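Local coordinates for protein fumarylacetoacetate hydrolase (Burkholderia xenovorans, PDB 5TI1) that probably catalyses the metal-dependent hydrolysis of fumarylacetoacetate to fumarate and acetoacetate, the last step of phenylalanine and tyrosine breakdown, at residues 147-152 / 366-371; 207-212 / 219-224; 231-236 / 371-376; 322-327 / 344-349; 416-421 / 432-437. All blocks are in the same frame, centred on the assembly; numbering follows the deposited sequence. Where two conformers were deposited one is given.

Contact 1: residues 147-152 / 366-371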
# COMPACT_ATOMS: atom_id res chain seq x y z
N GLN B 147 -11.18 5.93 2.02
CA GLN B 147 -9.76 6.23 1.91
C GLN B 147 -9.00 4.96 2.26
O GLN B 147 -9.00 4.53 3.42
CB GLN B 147 -9.35 7.38 2.82
CG GLN B 147 -7.89 7.84 2.66
CD GLN B 147 -6.87 6.99 3.43
OE1 GLN B 147 -7.13 6.52 4.54
NE2 GLN B 147 -5.70 6.80 2.83
N ILE B 148 -8.37 4.34 1.26
CA ILE B 148 -7.85 2.98 1.38
C ILE B 148 -6.45 3.05 1.96
O ILE B 148 -5.52 3.49 1.26
CB ILE B 148 -7.87 2.28 0.01
CG1 ILE B 148 -9.30 2.27 -0.54
CG2 ILE B 148 -7.32 0.87 0.11
CD1 ILE B 148 -9.38 1.96 -2.02
N PRO B 149 -6.24 2.62 3.21
CA PRO B 149 -4.87 2.64 3.76
C PRO B 149 -3.96 1.63 3.09
O PRO B 149 -2.76 1.91 2.89
CB PRO B 149 -5.09 2.31 5.25
CG PRO B 149 -6.55 2.56 5.51
CD PRO B 149 -7.22 2.16 4.21
N GLY B 150 -4.49 0.46 2.75
CA GLY B 150 -3.76 -0.61 2.09
C GLY B 150 -4.67 -1.41 1.17
O GLY B 150 -5.83 -1.68 1.50
N TYR B 151 -4.14 -1.81 0.02
CA TYR B 151 -4.85 -2.64 -0.94
C TYR B 151 -4.04 -3.92 -1.16
O TYR B 151 -2.86 -3.86 -1.54
CB TYR B 151 -5.08 -1.88 -2.25
CG TYR B 151 -5.44 -2.73 -3.45
CD1 TYR B 151 -6.37 -3.76 -3.35
CD2 TYR B 151 -4.84 -2.49 -4.70
CE1 TYR B 151 -6.71 -4.54 -4.46
CE2 TYR B 151 -5.16 -3.27 -5.80
CZ TYR B 151 -6.10 -4.29 -5.68
OH TYR B 151 -6.41 -5.07 -6.76
N THR B 152 -4.66 -5.05 -0.89
CA THR B 152 -4.07 -6.37 -1.04
C THR B 152 -4.88 -7.14 -2.07
O THR B 152 -6.11 -7.04 -2.10
CB THR B 152 -4.09 -7.13 0.29
OG1 THR B 152 -3.32 -6.43 1.27
CG2 THR B 152 -3.55 -8.55 0.12
N ASN B 366 -0.59 -6.10 10.25
CA ASN B 366 -1.75 -5.40 10.79
C ASN B 366 -2.66 -4.97 9.65
O ASN B 366 -2.24 -4.87 8.49
CB ASN B 366 -1.33 -4.20 11.63
CG ASN B 366 -0.47 -3.21 10.87
OD1 ASN B 366 0.24 -3.57 9.92
ND2 ASN B 366 -0.52 -1.95 11.30
N THR B 367 -3.93 -4.76 9.97
CA THR B 367 -4.88 -4.20 9.01
C THR B 367 -5.57 -3.01 9.64
O THR B 367 -5.56 -2.83 10.86
CB THR B 367 -5.93 -5.22 8.54
OG1 THR B 367 -6.79 -5.55 9.64
CG2 THR B 367 -5.27 -6.50 8.02
N ARG B 368 -6.18 -2.20 8.79
CA ARG B 368 -6.77 -0.93 9.17
C ARG B 368 -8.13 -0.77 8.50
O ARG B 368 -8.36 -1.29 7.40
CB ARG B 368 -5.85 0.24 8.77
CG ARG B 368 -4.53 0.26 9.53
CD ARG B 368 -3.65 1.43 9.15
NE ARG B 368 -3.04 1.22 7.84
CZ ARG B 368 -2.17 2.04 7.26
NH1 ARG B 368 -1.81 3.17 7.86
NH2 ARG B 368 -1.68 1.75 6.06
N VAL B 369 -9.01 -0.02 9.16
CA VAL B 369 -10.32 0.31 8.62
C VAL B 369 -10.15 0.93 7.24
O VAL B 369 -9.32 1.83 7.05
CB VAL B 369 -11.05 1.27 9.58
CG1 VAL B 369 -12.27 1.87 8.92
CG2 VAL B 369 -11.43 0.54 10.88
N GLY B 370 -10.92 0.45 6.26
CA GLY B 370 -10.84 0.95 4.90
C GLY B 370 -9.90 0.18 3.99
O GLY B 370 -9.90 0.43 2.78
N ASP B 371 -9.08 -0.72 4.53
CA ASP B 371 -8.27 -1.60 3.70
C ASP B 371 -9.16 -2.36 2.70
O ASP B 371 -10.31 -2.70 2.99
CB ASP B 371 -7.50 -2.62 4.55
CG ASP B 371 -6.23 -2.05 5.18
OD1 ASP B 371 -5.77 -0.94 4.83
OD2 ASP B 371 -5.67 -2.74 6.05
O HOH W 1 -1.36 3.98 4.00
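The guanidinium of R368 carries P149 over one of its faces: P149 CB sits 3.2 Å above the plane, displaced toward the rim, and NH2 comes near P149 O without bonding to it. R368 opens a type II beta turn that closes at D371, and the proline just ahead of strand 151-154 is packed against that turn. The arginine gets there by a bend at chi3 (-75°), which folds the flat group back over the pyrrolidine. A water 2.7 Å from P149 O also takes a weak bond from R368 NH2, so the arginine reaches the proline carbonyl indirectly.

The CG and CD side of the pyrrolidine rests on the turn backbone. P149 CG touches V369 O at 3.3 Å, and P149 CD lies against G370, which occupies the third place of the turn with a positive phi of 93°. The D371 carboxylate crosses the proline obliquely, its OD1 also 2.8 Å from G150 N. Its other oxygen, OD2, accepts R368 N at 2.8 Å from well above the carboxylate plane, fastening the two ends of the turn together. R189 of the second subunit makes a salt bridge to the same OD2, so this turn belongs to the dimer interface as well as to the entry into the core sheet. One residue before the proline, I148 CA points its hydrogen at G370 O, 3.6 Å away.

Contact 2: residues 207-212 / 219-224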
# COMPACT_ATOMS: atom_id res chain seq x y z
N LEU B 207 8.43 -3.99 -22.92
CA LEU B 207 7.85 -5.18 -23.54
C LEU B 207 8.98 -6.06 -24.04
O LEU B 207 9.95 -5.56 -24.63
CB LEU B 207 6.92 -4.79 -24.70
CG LEU B 207 5.89 -3.68 -24.45
CD1 LEU B 207 5.18 -3.27 -25.75
CD2 LEU B 207 4.90 -4.14 -23.39
N LYS B 208 8.87 -7.36 -23.82
CA LYS B 208 9.87 -8.32 -24.27
C LYS B 208 9.27 -9.09 -25.44
O LYS B 208 8.40 -9.95 -25.25
CB LYS B 208 10.31 -9.25 -23.14
CG LYS B 208 11.29 -10.35 -23.56
CD LYS B 208 12.67 -9.79 -23.92
CE LYS B 208 13.65 -10.91 -24.29
NZ LYS B 208 13.19 -11.73 -25.47
N LEU B 209 9.72 -8.76 -26.65
CA LEU B 209 9.23 -9.41 -27.85
C LEU B 209 10.01 -10.70 -28.10
O LEU B 209 11.19 -10.80 -27.75
CB LEU B 209 9.36 -8.48 -29.05
CG LEU B 209 8.62 -7.15 -28.86
CD1 LEU B 209 8.88 -6.22 -30.03
CD2 LEU B 209 7.12 -7.38 -28.66
N PRO B 210 9.36 -11.71 -28.70
CA PRO B 210 10.02 -13.02 -28.85
C PRO B 210 11.22 -13.00 -29.78
O PRO B 210 12.09 -13.88 -29.65
CB PRO B 210 8.90 -13.90 -29.42
CG PRO B 210 7.97 -12.94 -30.10
CD PRO B 210 7.99 -11.71 -29.24
N ASP B 211 11.30 -12.05 -30.70
CA ASP B 211 12.39 -12.01 -31.67
C ASP B 211 13.64 -11.31 -31.14
O ASP B 211 14.76 -11.73 -31.46
CB ASP B 211 11.93 -11.33 -32.96
N GLN B 212 13.47 -10.26 -30.34
CA GLN B 212 14.54 -9.33 -30.02
C GLN B 212 15.17 -9.66 -28.68
O GLN B 212 14.48 -10.05 -27.73
CB GLN B 212 14.01 -7.90 -30.00
CG GLN B 212 13.17 -7.56 -31.23
CD GLN B 212 12.68 -6.13 -31.23
OE1 GLN B 212 11.58 -5.84 -31.71
NE2 GLN B 212 13.49 -5.22 -30.70
N ALA B 219 3.58 0.82 -26.24
CA ALA B 219 2.24 0.69 -25.70
C ALA B 219 1.93 -0.77 -25.42
O ALA B 219 2.19 -1.65 -26.25
CB ALA B 219 1.21 1.27 -26.66
N CYS B 220 1.40 -1.04 -24.23
CA CYS B 220 0.88 -2.36 -23.88
C CYS B 220 -0.02 -2.92 -24.97
O CYS B 220 -0.92 -2.24 -25.46
CB CYS B 220 0.11 -2.23 -22.56
SG CYS B 220 -1.06 -3.51 -22.29
N ARG B 221 0.24 -4.17 -25.37
CA ARG B 221 -0.56 -4.85 -26.38
C ARG B 221 -1.49 -5.92 -25.82
O ARG B 221 -2.21 -6.56 -26.59
CB ARG B 221 0.35 -5.50 -27.44
CG ARG B 221 1.19 -4.53 -28.25
CD ARG B 221 2.22 -5.27 -29.10
NE ARG B 221 3.27 -4.38 -29.59
CZ ARG B 221 4.31 -4.78 -30.31
NH1 ARG B 221 4.45 -6.06 -30.65
NH2 ARG B 221 5.22 -3.89 -30.71
N LYS B 222 -1.48 -6.16 -24.50
CA LYS B 222 -2.32 -7.19 -23.89
C LYS B 222 -2.98 -6.60 -22.64
O LYS B 222 -2.72 -7.02 -21.50
CB LYS B 222 -1.51 -8.44 -23.56
CG LYS B 222 -1.09 -9.23 -24.77
CD LYS B 222 -0.66 -10.63 -24.37
CE LYS B 222 -0.24 -11.44 -25.57
NZ LYS B 222 0.13 -12.81 -25.13
N LEU B 223 -3.84 -5.61 -22.85
CA LEU B 223 -4.57 -4.98 -21.77
C LEU B 223 -5.80 -5.80 -21.43
O LEU B 223 -6.61 -6.13 -22.31
CB LEU B 223 -4.97 -3.56 -22.18
CG LEU B 223 -5.67 -2.72 -21.13
CD1 LEU B 223 -4.75 -2.52 -19.90
CD2 LEU B 223 -6.11 -1.41 -21.75
N ASP B 224 -5.95 -6.14 -20.15
CA ASP B 224 -6.97 -7.09 -19.75
C ASP B 224 -7.67 -6.60 -18.49
O ASP B 224 -7.15 -5.74 -17.76
CB ASP B 224 -6.35 -8.49 -19.53
CG ASP B 224 -7.38 -9.61 -19.59
OD1 ASP B 224 -8.58 -9.32 -19.76
OD2 ASP B 224 -6.99 -10.79 -19.47
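L209 and R221 meet at about a right angle, the leucine branch CD2 coming up against the end of the arginine, 3.6 Å from R221 NH1. The approach to the guanidinium is oblique. R221 can reach so far because its chain runs out extended from CG to NE (chi2 171°, chi3 -164°), passing along the two leucines L207 and L209. On L209, CG stands beside the backbone N (chi1 -57°), and from there CD2 leans toward the arginine.

L207 lies deeper, its side chain directed at the facing segment. Its CD1 rests 3.4 Å from A219 O and 4.4 Å from R221 NE, while CD2 comes within 4.4 Å of C220 CA. The backbones stay apart, 7.5 Å between L207 CA and C220 CA at their nearest, and the contact is made by side chains reaching between them.

The first segment leaves strand 200-207 into the hairpin loop, the second follows the return strand 216-219 on its way into strand 223-233, and R221 reaches back along the hairpin to the loop. Helix 264-270 backs the contact: I266 and D265 touch L207, and D265 also accepts the backbone N of R221. At the loop tip, K208 NZ donates to L209 O and Q212 O.

Leucine methyls meet a carbonyl oxygen and the arginine's guanidinium: van der Waals contact, without hydrogen bonds.

Contact 3: residues 231-236 / 371-376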
# COMPACT_ATOMS: atom_id res chain seq x y z
N PHE B 231 -13.33 -6.86 -0.55
CA PHE B 231 -13.98 -6.59 0.71
C PHE B 231 -13.20 -5.54 1.49
O PHE B 231 -11.99 -5.36 1.30
CB PHE B 231 -14.20 -7.86 1.55
CG PHE B 231 -12.95 -8.60 1.96
CD1 PHE B 231 -12.38 -8.39 3.21
CD2 PHE B 231 -12.42 -9.60 1.16
CE1 PHE B 231 -11.27 -9.13 3.63
CE2 PHE B 231 -11.31 -10.34 1.58
CZ PHE B 231 -10.74 -10.11 2.82
N VAL B 232 -13.91 -4.81 2.34
CA VAL B 232 -13.39 -3.62 3.00
C VAL B 232 -13.33 -3.91 4.50
O VAL B 232 -14.31 -4.38 5.09
CB VAL B 232 -14.25 -2.39 2.67
CG1 VAL B 232 -13.90 -1.22 3.55
CG2 VAL B 232 -14.10 -2.02 1.17
N ILE B 233 -12.17 -3.63 5.11
CA ILE B 233 -11.96 -3.91 6.53
C ILE B 233 -12.78 -2.94 7.37
O ILE B 233 -12.71 -1.72 7.17
CB ILE B 233 -10.47 -3.82 6.89
CG1 ILE B 233 -9.68 -4.96 6.23
CG2 ILE B 233 -10.27 -3.91 8.41
CD1 ILE B 233 -10.18 -6.36 6.65
N GLY B 234 -13.55 -3.48 8.32
CA GLY B 234 -14.33 -2.66 9.22
C GLY B 234 -13.72 -2.54 10.60
O GLY B 234 -14.00 -1.59 11.34
N ALA B 235 -12.90 -3.52 10.97
CA ALA B 235 -12.18 -3.49 12.23
C ALA B 235 -10.78 -4.04 11.97
O ALA B 235 -10.63 -5.10 11.35
CB ALA B 235 -12.90 -4.32 13.32
N GLY B 236 -9.77 -3.31 12.42
CA GLY B 236 -8.40 -3.67 12.13
C GLY B 236 -7.88 -4.70 13.12
O GLY B 236 -8.63 -5.27 13.92
N ASP B 371 -9.08 -0.72 4.53
CA ASP B 371 -8.27 -1.60 3.70
C ASP B 371 -9.16 -2.36 2.70
O ASP B 371 -10.31 -2.70 2.99
CB ASP B 371 -7.50 -2.62 4.55
CG ASP B 371 -6.23 -2.05 5.18
OD1 ASP B 371 -5.77 -0.94 4.83
OD2 ASP B 371 -5.67 -2.74 6.05
N LEU B 372 -8.60 -2.62 1.52
CA LEU B 372 -9.31 -3.26 0.42
C LEU B 372 -8.62 -4.57 0.09
O LEU B 372 -7.40 -4.60 -0.11
CB LEU B 372 -9.33 -2.34 -0.81
CG LEU B 372 -10.01 -2.85 -2.08
CD1 LEU B 372 -11.51 -2.98 -1.86
CD2 LEU B 372 -9.70 -1.89 -3.23
N MET B 373 -9.39 -5.64 0.01
CA MET B 373 -8.83 -6.97 -0.21
C MET B 373 -9.50 -7.58 -1.43
O MET B 373 -10.68 -7.93 -1.40
CB MET B 373 -9.00 -7.82 1.06
CG MET B 373 -8.46 -7.08 2.28
SD MET B 373 -7.55 -8.08 3.44
CE MET B 373 -6.96 -6.84 4.58
N GLY B 374 -8.73 -7.68 -2.52
CA GLY B 374 -9.28 -8.21 -3.76
C GLY B 374 -9.26 -9.73 -3.76
O GLY B 374 -8.30 -10.36 -3.31
N SER B 375 -10.33 -10.31 -4.29
CA SER B 375 -10.49 -11.76 -4.23
C SER B 375 -9.47 -12.49 -5.09
O SER B 375 -9.18 -13.66 -4.84
CB SER B 375 -11.90 -12.15 -4.66
OG SER B 375 -12.15 -11.73 -5.99
N GLY B 376 -8.91 -11.82 -6.09
CA GLY B 376 -8.35 -12.50 -7.24
C GLY B 376 -9.41 -12.73 -8.31
O GLY B 376 -10.60 -12.74 -8.03
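D371 O takes a hydrogen bond from the neighbouring strand, I233 N donating to it at 3.0 Å, and V232 CA adds a weaker CA-H...O contact to the same oxygen at 3.2 Å. From there strands 223-233 and 372-374 run antiparallel in the large mixed sheet of the FAH catalytic domain. F231 and M373 form the hydrogen-bonded pair, M373 N giving to F231 O at 2.9 Å and F231 N to M373 O at 3.0 Å; V232 and L372 are the non-hydrogen-bonded pair next to it.

One face of this sheet carries F231 and M373. The phenylalanine CG sits between its backbone N and carbonyl carbon (chi1 62°), a crowded position that swings the ring across to the other strand. There M373 CB lies over the ring face, 3.5 Å from the F231 centroid and only 18° off the normal, a CH-pi contact. The thioether bends on past the rim, giving an oblique Met-aromatic contact, until its methyl arrives at I233. L357 and H360 of helix 353-362 cover this methionine, and M353 of the same helix covers the ring. On the opposite face V232 CG2 and L372 CD1 touch more lightly, 4.1 Å apart, turned toward I290 and I286 of strand 284-292.

Strand 223-233 also brings the magnesium ligands E226 and E228, and G376 N donates to the carboxylate of E228. At the D371 end, I233 and D371 lie side by side, I233 CG1 3.6 Å from D371 CB.

Contact 4: residues 322-327 / 344-349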
# COMPACT_ATOMS: atom_id res chain seq x y z
N PHE B 322 -20.41 -16.89 -0.67
CA PHE B 322 -21.53 -16.00 -0.91
C PHE B 322 -21.96 -16.11 -2.37
O PHE B 322 -21.12 -16.14 -3.28
CB PHE B 322 -21.20 -14.56 -0.53
CG PHE B 322 -21.07 -14.36 0.96
CD1 PHE B 322 -19.87 -14.61 1.61
CD2 PHE B 322 -22.16 -13.97 1.71
CE1 PHE B 322 -19.76 -14.45 2.98
CE2 PHE B 322 -22.06 -13.81 3.10
CZ PHE B 322 -20.86 -14.05 3.73
N ASP B 323 -23.27 -16.20 -2.56
CA ASP B 323 -23.89 -16.42 -3.87
C ASP B 323 -24.10 -15.06 -4.53
O ASP B 323 -25.14 -14.42 -4.37
CB ASP B 323 -25.19 -17.19 -3.68
CG ASP B 323 -25.87 -17.54 -4.98
OD1 ASP B 323 -25.37 -17.18 -6.07
OD2 ASP B 323 -26.93 -18.19 -4.90
N ILE B 324 -23.08 -14.60 -5.25
CA ILE B 324 -23.07 -13.29 -5.90
C ILE B 324 -22.93 -13.53 -7.40
O ILE B 324 -21.87 -13.97 -7.86
CB ILE B 324 -21.94 -12.38 -5.41
CG1 ILE B 324 -21.86 -12.35 -3.88
CG2 ILE B 324 -22.16 -10.97 -5.93
CD1 ILE B 324 -20.78 -11.38 -3.37
N THR B 325 -24.00 -13.27 -8.15
CA THR B 325 -23.94 -13.35 -9.60
C THR B 325 -23.12 -12.18 -10.12
O THR B 325 -23.33 -11.04 -9.72
CB THR B 325 -25.35 -13.33 -10.19
OG1 THR B 325 -26.04 -14.54 -9.83
CG2 THR B 325 -25.31 -13.23 -11.70
N LEU B 326 -22.16 -12.47 -11.00
CA LEU B 326 -21.29 -11.46 -11.58
C LEU B 326 -21.34 -11.53 -13.11
O LEU B 326 -21.42 -12.62 -13.69
CB LEU B 326 -19.85 -11.64 -11.10
CG LEU B 326 -19.62 -11.62 -9.59
CD1 LEU B 326 -18.24 -12.17 -9.26
CD2 LEU B 326 -19.77 -10.22 -9.01
N GLU B 327 -21.27 -10.36 -13.75
CA GLU B 327 -21.28 -10.26 -15.20
C GLU B 327 -20.33 -9.14 -15.63
O GLU B 327 -20.09 -8.19 -14.90
CB GLU B 327 -22.68 -9.96 -15.77
CG GLU B 327 -23.74 -10.99 -15.39
CD GLU B 327 -25.02 -10.86 -16.20
OE1 GLU B 327 -25.10 -9.95 -17.06
OE2 GLU B 327 -25.96 -11.66 -15.98
N THR B 344 -20.41 -15.25 -14.19
CA THR B 344 -19.91 -16.23 -13.23
C THR B 344 -20.51 -15.93 -11.86
O THR B 344 -21.53 -15.24 -11.75
CB THR B 344 -18.37 -16.25 -13.22
OG1 THR B 344 -17.91 -17.34 -12.40
CG2 THR B 344 -17.82 -14.95 -12.66
N ASN B 345 -19.88 -16.46 -10.80
CA ASN B 345 -20.38 -16.32 -9.44
C ASN B 345 -19.21 -16.32 -8.47
O ASN B 345 -18.27 -17.11 -8.63
CB ASN B 345 -21.37 -17.44 -9.08
CG ASN B 345 -22.23 -17.09 -7.87
OD1 ASN B 345 -21.73 -16.95 -6.75
ND2 ASN B 345 -23.53 -16.93 -8.10
N PHE B 346 -19.28 -15.45 -7.47
CA PHE B 346 -18.27 -15.40 -6.42
C PHE B 346 -18.23 -16.69 -5.59
O PHE B 346 -17.19 -16.99 -4.99
CB PHE B 346 -18.56 -14.17 -5.55
CG PHE B 346 -17.57 -13.95 -4.43
CD1 PHE B 346 -16.24 -13.66 -4.69
CD2 PHE B 346 -18.00 -13.98 -3.10
CE1 PHE B 346 -15.34 -13.43 -3.64
CE2 PHE B 346 -17.10 -13.74 -2.06
CZ PHE B 346 -15.78 -13.46 -2.33
N LYS B 347 -19.30 -17.48 -5.59
CA LYS B 347 -19.33 -18.67 -4.75
C LYS B 347 -18.30 -19.72 -5.15
O LYS B 347 -18.05 -20.64 -4.36
CB LYS B 347 -20.73 -19.30 -4.76
CG LYS B 347 -21.10 -20.00 -6.05
CD LYS B 347 -22.57 -20.38 -6.03
CE LYS B 347 -23.01 -21.02 -7.34
NZ LYS B 347 -24.33 -21.69 -7.20
N HIS B 348 -17.68 -19.61 -6.33
CA HIS B 348 -16.75 -20.63 -6.80
C HIS B 348 -15.34 -20.49 -6.24
O HIS B 348 -14.51 -21.37 -6.47
CB HIS B 348 -16.67 -20.60 -8.33
CG HIS B 348 -17.98 -20.86 -8.99
ND1 HIS B 348 -18.76 -21.95 -8.67
CD2 HIS B 348 -18.66 -20.18 -9.94
CE1 HIS B 348 -19.86 -21.93 -9.40
NE2 HIS B 348 -19.83 -20.87 -10.18
N MET B 349 -15.04 -19.41 -5.52
CA MET B 349 -13.69 -19.21 -5.01
C MET B 349 -13.27 -20.33 -4.05
O MET B 349 -14.06 -20.76 -3.20
CB MET B 349 -13.58 -17.85 -4.34
CG MET B 349 -13.81 -16.69 -5.30
SD MET B 349 -12.76 -16.72 -6.79
CE MET B 349 -11.50 -15.52 -6.32
O HOH W 2 -17.68 -17.21 -2.06
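Strands 321-331 and 339-345 run antiparallel as a beta hairpin, with L326 and T344 bonded both ways (L326 N to T344 O, T344 N to L326 O, each 2.9 Å) until the second strand coils into the 3-10 turn 346-348. T325 and N345 make the adjoining non-hydrogen-bonded pair, and one more backbone bond, F346 N to I324 O, carries the pairing into the turn.

N345 manages this change of course. Its CG is trans to the backbone N (chi1 -162°), which lays the amide across the opposite strand. OD1 accepts K347 N at 2.7 Å, in plane and on a lone pair, forming an Asx turn; the same oxygen receives a weaker, bent bond from I324 N. The other end of the amide, ND2, donates to D323 OD1 at 2.8 Å, meeting the carboxylate oxygen nearly head-on although the two planes are 42° apart. Both ends of the amide are thereby used, which fixes its rotation. K347 NZ, 4.8 Å from D323 OD1, would probably favour the charged carboxylate without touching it.

On the buried face I324 and F346 lie side by side, pointing the same way, with I324 CD1 3.8 Å from F346 CD2. L326 CD1 borders the phenylalanine on its CB side, and M255 of strand 252-263 covers both I324 and F346, so the hairpin is packed onto the central sheet. At the margin of the turn a water bridges the two segments, accepting from F322 N and donating to F346 O.

Contact 5: residues 416-421 / 432-437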
# COMPACT_ATOMS: atom_id res chain seq x y z
N GLU B 416 -15.26 0.17 -23.48
CA GLU B 416 -15.71 0.36 -22.10
C GLU B 416 -16.00 -1.00 -21.48
O GLU B 416 -16.74 -1.80 -22.05
CB GLU B 416 -16.95 1.26 -22.03
CG GLU B 416 -17.46 1.49 -20.59
CD GLU B 416 -18.63 2.47 -20.51
OE1 GLU B 416 -19.67 2.25 -21.19
OE2 GLU B 416 -18.52 3.46 -19.75
N LEU B 417 -15.40 -1.26 -20.32
CA LEU B 417 -15.55 -2.53 -19.62
C LEU B 417 -16.38 -2.28 -18.37
O LEU B 417 -16.03 -1.42 -17.56
CB LEU B 417 -14.19 -3.13 -19.26
CG LEU B 417 -13.48 -3.94 -20.36
CD1 LEU B 417 -14.20 -5.26 -20.59
CD2 LEU B 417 -13.30 -3.18 -21.68
N THR B 418 -17.49 -3.03 -18.22
CA THR B 418 -18.41 -2.81 -17.12
C THR B 418 -18.63 -4.10 -16.34
O THR B 418 -19.19 -5.07 -16.88
CB THR B 418 -19.75 -2.26 -17.61
OG1 THR B 418 -19.53 -1.08 -18.40
CG2 THR B 418 -20.63 -1.90 -16.43
N LEU B 419 -18.25 -4.10 -15.08
CA LEU B 419 -18.57 -5.18 -14.14
C LEU B 419 -19.89 -4.88 -13.45
O LEU B 419 -20.16 -3.73 -13.07
CB LEU B 419 -17.48 -5.33 -13.07
CG LEU B 419 -16.22 -6.16 -13.31
CD1 LEU B 419 -15.46 -5.65 -14.47
CD2 LEU B 419 -15.33 -6.15 -12.05
N ALA B 420 -20.71 -5.92 -13.27
CA ALA B 420 -21.97 -5.79 -12.57
C ALA B 420 -22.19 -7.03 -11.71
O ALA B 420 -21.67 -8.11 -12.01
CB ALA B 420 -23.15 -5.62 -13.54
N GLY B 421 -22.98 -6.88 -10.66
CA GLY B 421 -23.16 -7.98 -9.73
C GLY B 421 -24.39 -7.81 -8.87
O GLY B 421 -24.78 -6.69 -8.52
N PHE B 432 -24.88 -4.68 -6.60
CA PHE B 432 -23.65 -3.93 -6.38
C PHE B 432 -23.50 -2.71 -7.28
O PHE B 432 -22.49 -1.99 -7.18
CB PHE B 432 -22.44 -4.86 -6.57
CG PHE B 432 -22.20 -5.78 -5.41
CD1 PHE B 432 -22.97 -6.91 -5.24
CD2 PHE B 432 -21.19 -5.51 -4.50
CE1 PHE B 432 -22.75 -7.77 -4.18
CE2 PHE B 432 -20.96 -6.36 -3.43
CZ PHE B 432 -21.74 -7.49 -3.27
N GLY B 433 -24.46 -2.43 -8.16
CA GLY B 433 -24.21 -1.35 -9.10
C GLY B 433 -23.20 -1.79 -10.15
O GLY B 433 -23.10 -2.96 -10.51
N VAL B 434 -22.42 -0.82 -10.64
CA VAL B 434 -21.49 -1.13 -11.72
C VAL B 434 -20.10 -0.59 -11.39
O VAL B 434 -19.93 0.39 -10.65
CB VAL B 434 -21.96 -0.59 -13.09
CG1 VAL B 434 -23.29 -1.23 -13.50
CG2 VAL B 434 -22.03 0.93 -13.10
N CYS B 435 -19.11 -1.26 -11.96
CA CYS B 435 -17.71 -0.92 -11.87
C CYS B 435 -17.20 -0.79 -13.31
O CYS B 435 -16.82 -1.79 -13.92
CB CYS B 435 -16.98 -2.00 -11.08
SG CYS B 435 -15.21 -1.94 -11.22
N ALA B 436 -17.21 0.44 -13.85
CA ALA B 436 -16.93 0.68 -15.26
C ALA B 436 -15.69 1.54 -15.49
O ALA B 436 -15.35 2.42 -14.70
CB ALA B 436 -18.12 1.38 -15.95
N GLY B 437 -15.03 1.29 -16.62
CA GLY B 437 -13.96 2.16 -17.08
C GLY B 437 -13.82 2.04 -18.58
O GLY B 437 -14.08 0.98 -19.16
O HOH W 3 -14.44 -1.86 -15.28
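L419 and C435 face each other on the buried side of the contact, their CB atoms 3.9 Å apart, in strands whose N-to-C directions are 161° apart, close to antiparallel. L419 N gives to C435 O and C435 N returns to L419 O at 2.9 Å. L257 covers the cysteine and L227 the leucine. L417 lies on the same face, in touch with W261, and pairs with G437: L417 N reaches G437 O at 2.8 Å, a nearly straight bond.

Between these two pairs one water donates to both L417 O and C435 O. These strands, 416-424 and 429-440, form a hairpin in the beta-rich roll of the FAH catalytic domain, its inner face toward strands 223-233 and 252-263, which supply the magnesium ligands E226, E228 and D260.

The outer face, with its exposed V434, is close at T418 and loose only at A420, whose CB is 4.4 Å from V434 CG1. T418 OG1, beside its backbone N (chi1 -54°), lies 3.7 Å from A436 CB; CG2 slants across V434, 3.8 Å from V434 CB. At the start of the strand, E416 stretches out, resting CG on G437 O and carrying its carboxylate to a salt bridge with R331.

Toward the hairpin end F432 N bonds to G421 O at 2.8 Å, and that oxygen also lies at the edge of the F432 ring, in its plane.

Overall arrangement
All five contacts fall in the catalytic domain. Contacts 1 and 3 share D371, their centres about 7 Å apart, and set strand 372-374 between strands 151-154 and 223-233 of one mixed sheet. Contacts 4 and 5, centres about 15 Å apart, belong to another sheet, where strand 321-331 pairs with 416-424. M349 and F346 of contact 4 pack on S375 of contact 3, linking the two groups. Contact 2 is about 27 Å or more between centres from any other, but its second segment begins the strand that contact 3 ends; magnesium ligands E226 and E228 lie between. Along the chain contact 2 sits inside the loop closed by contact 1, contact 4 inside that of contact 3, and contact 5 follows last.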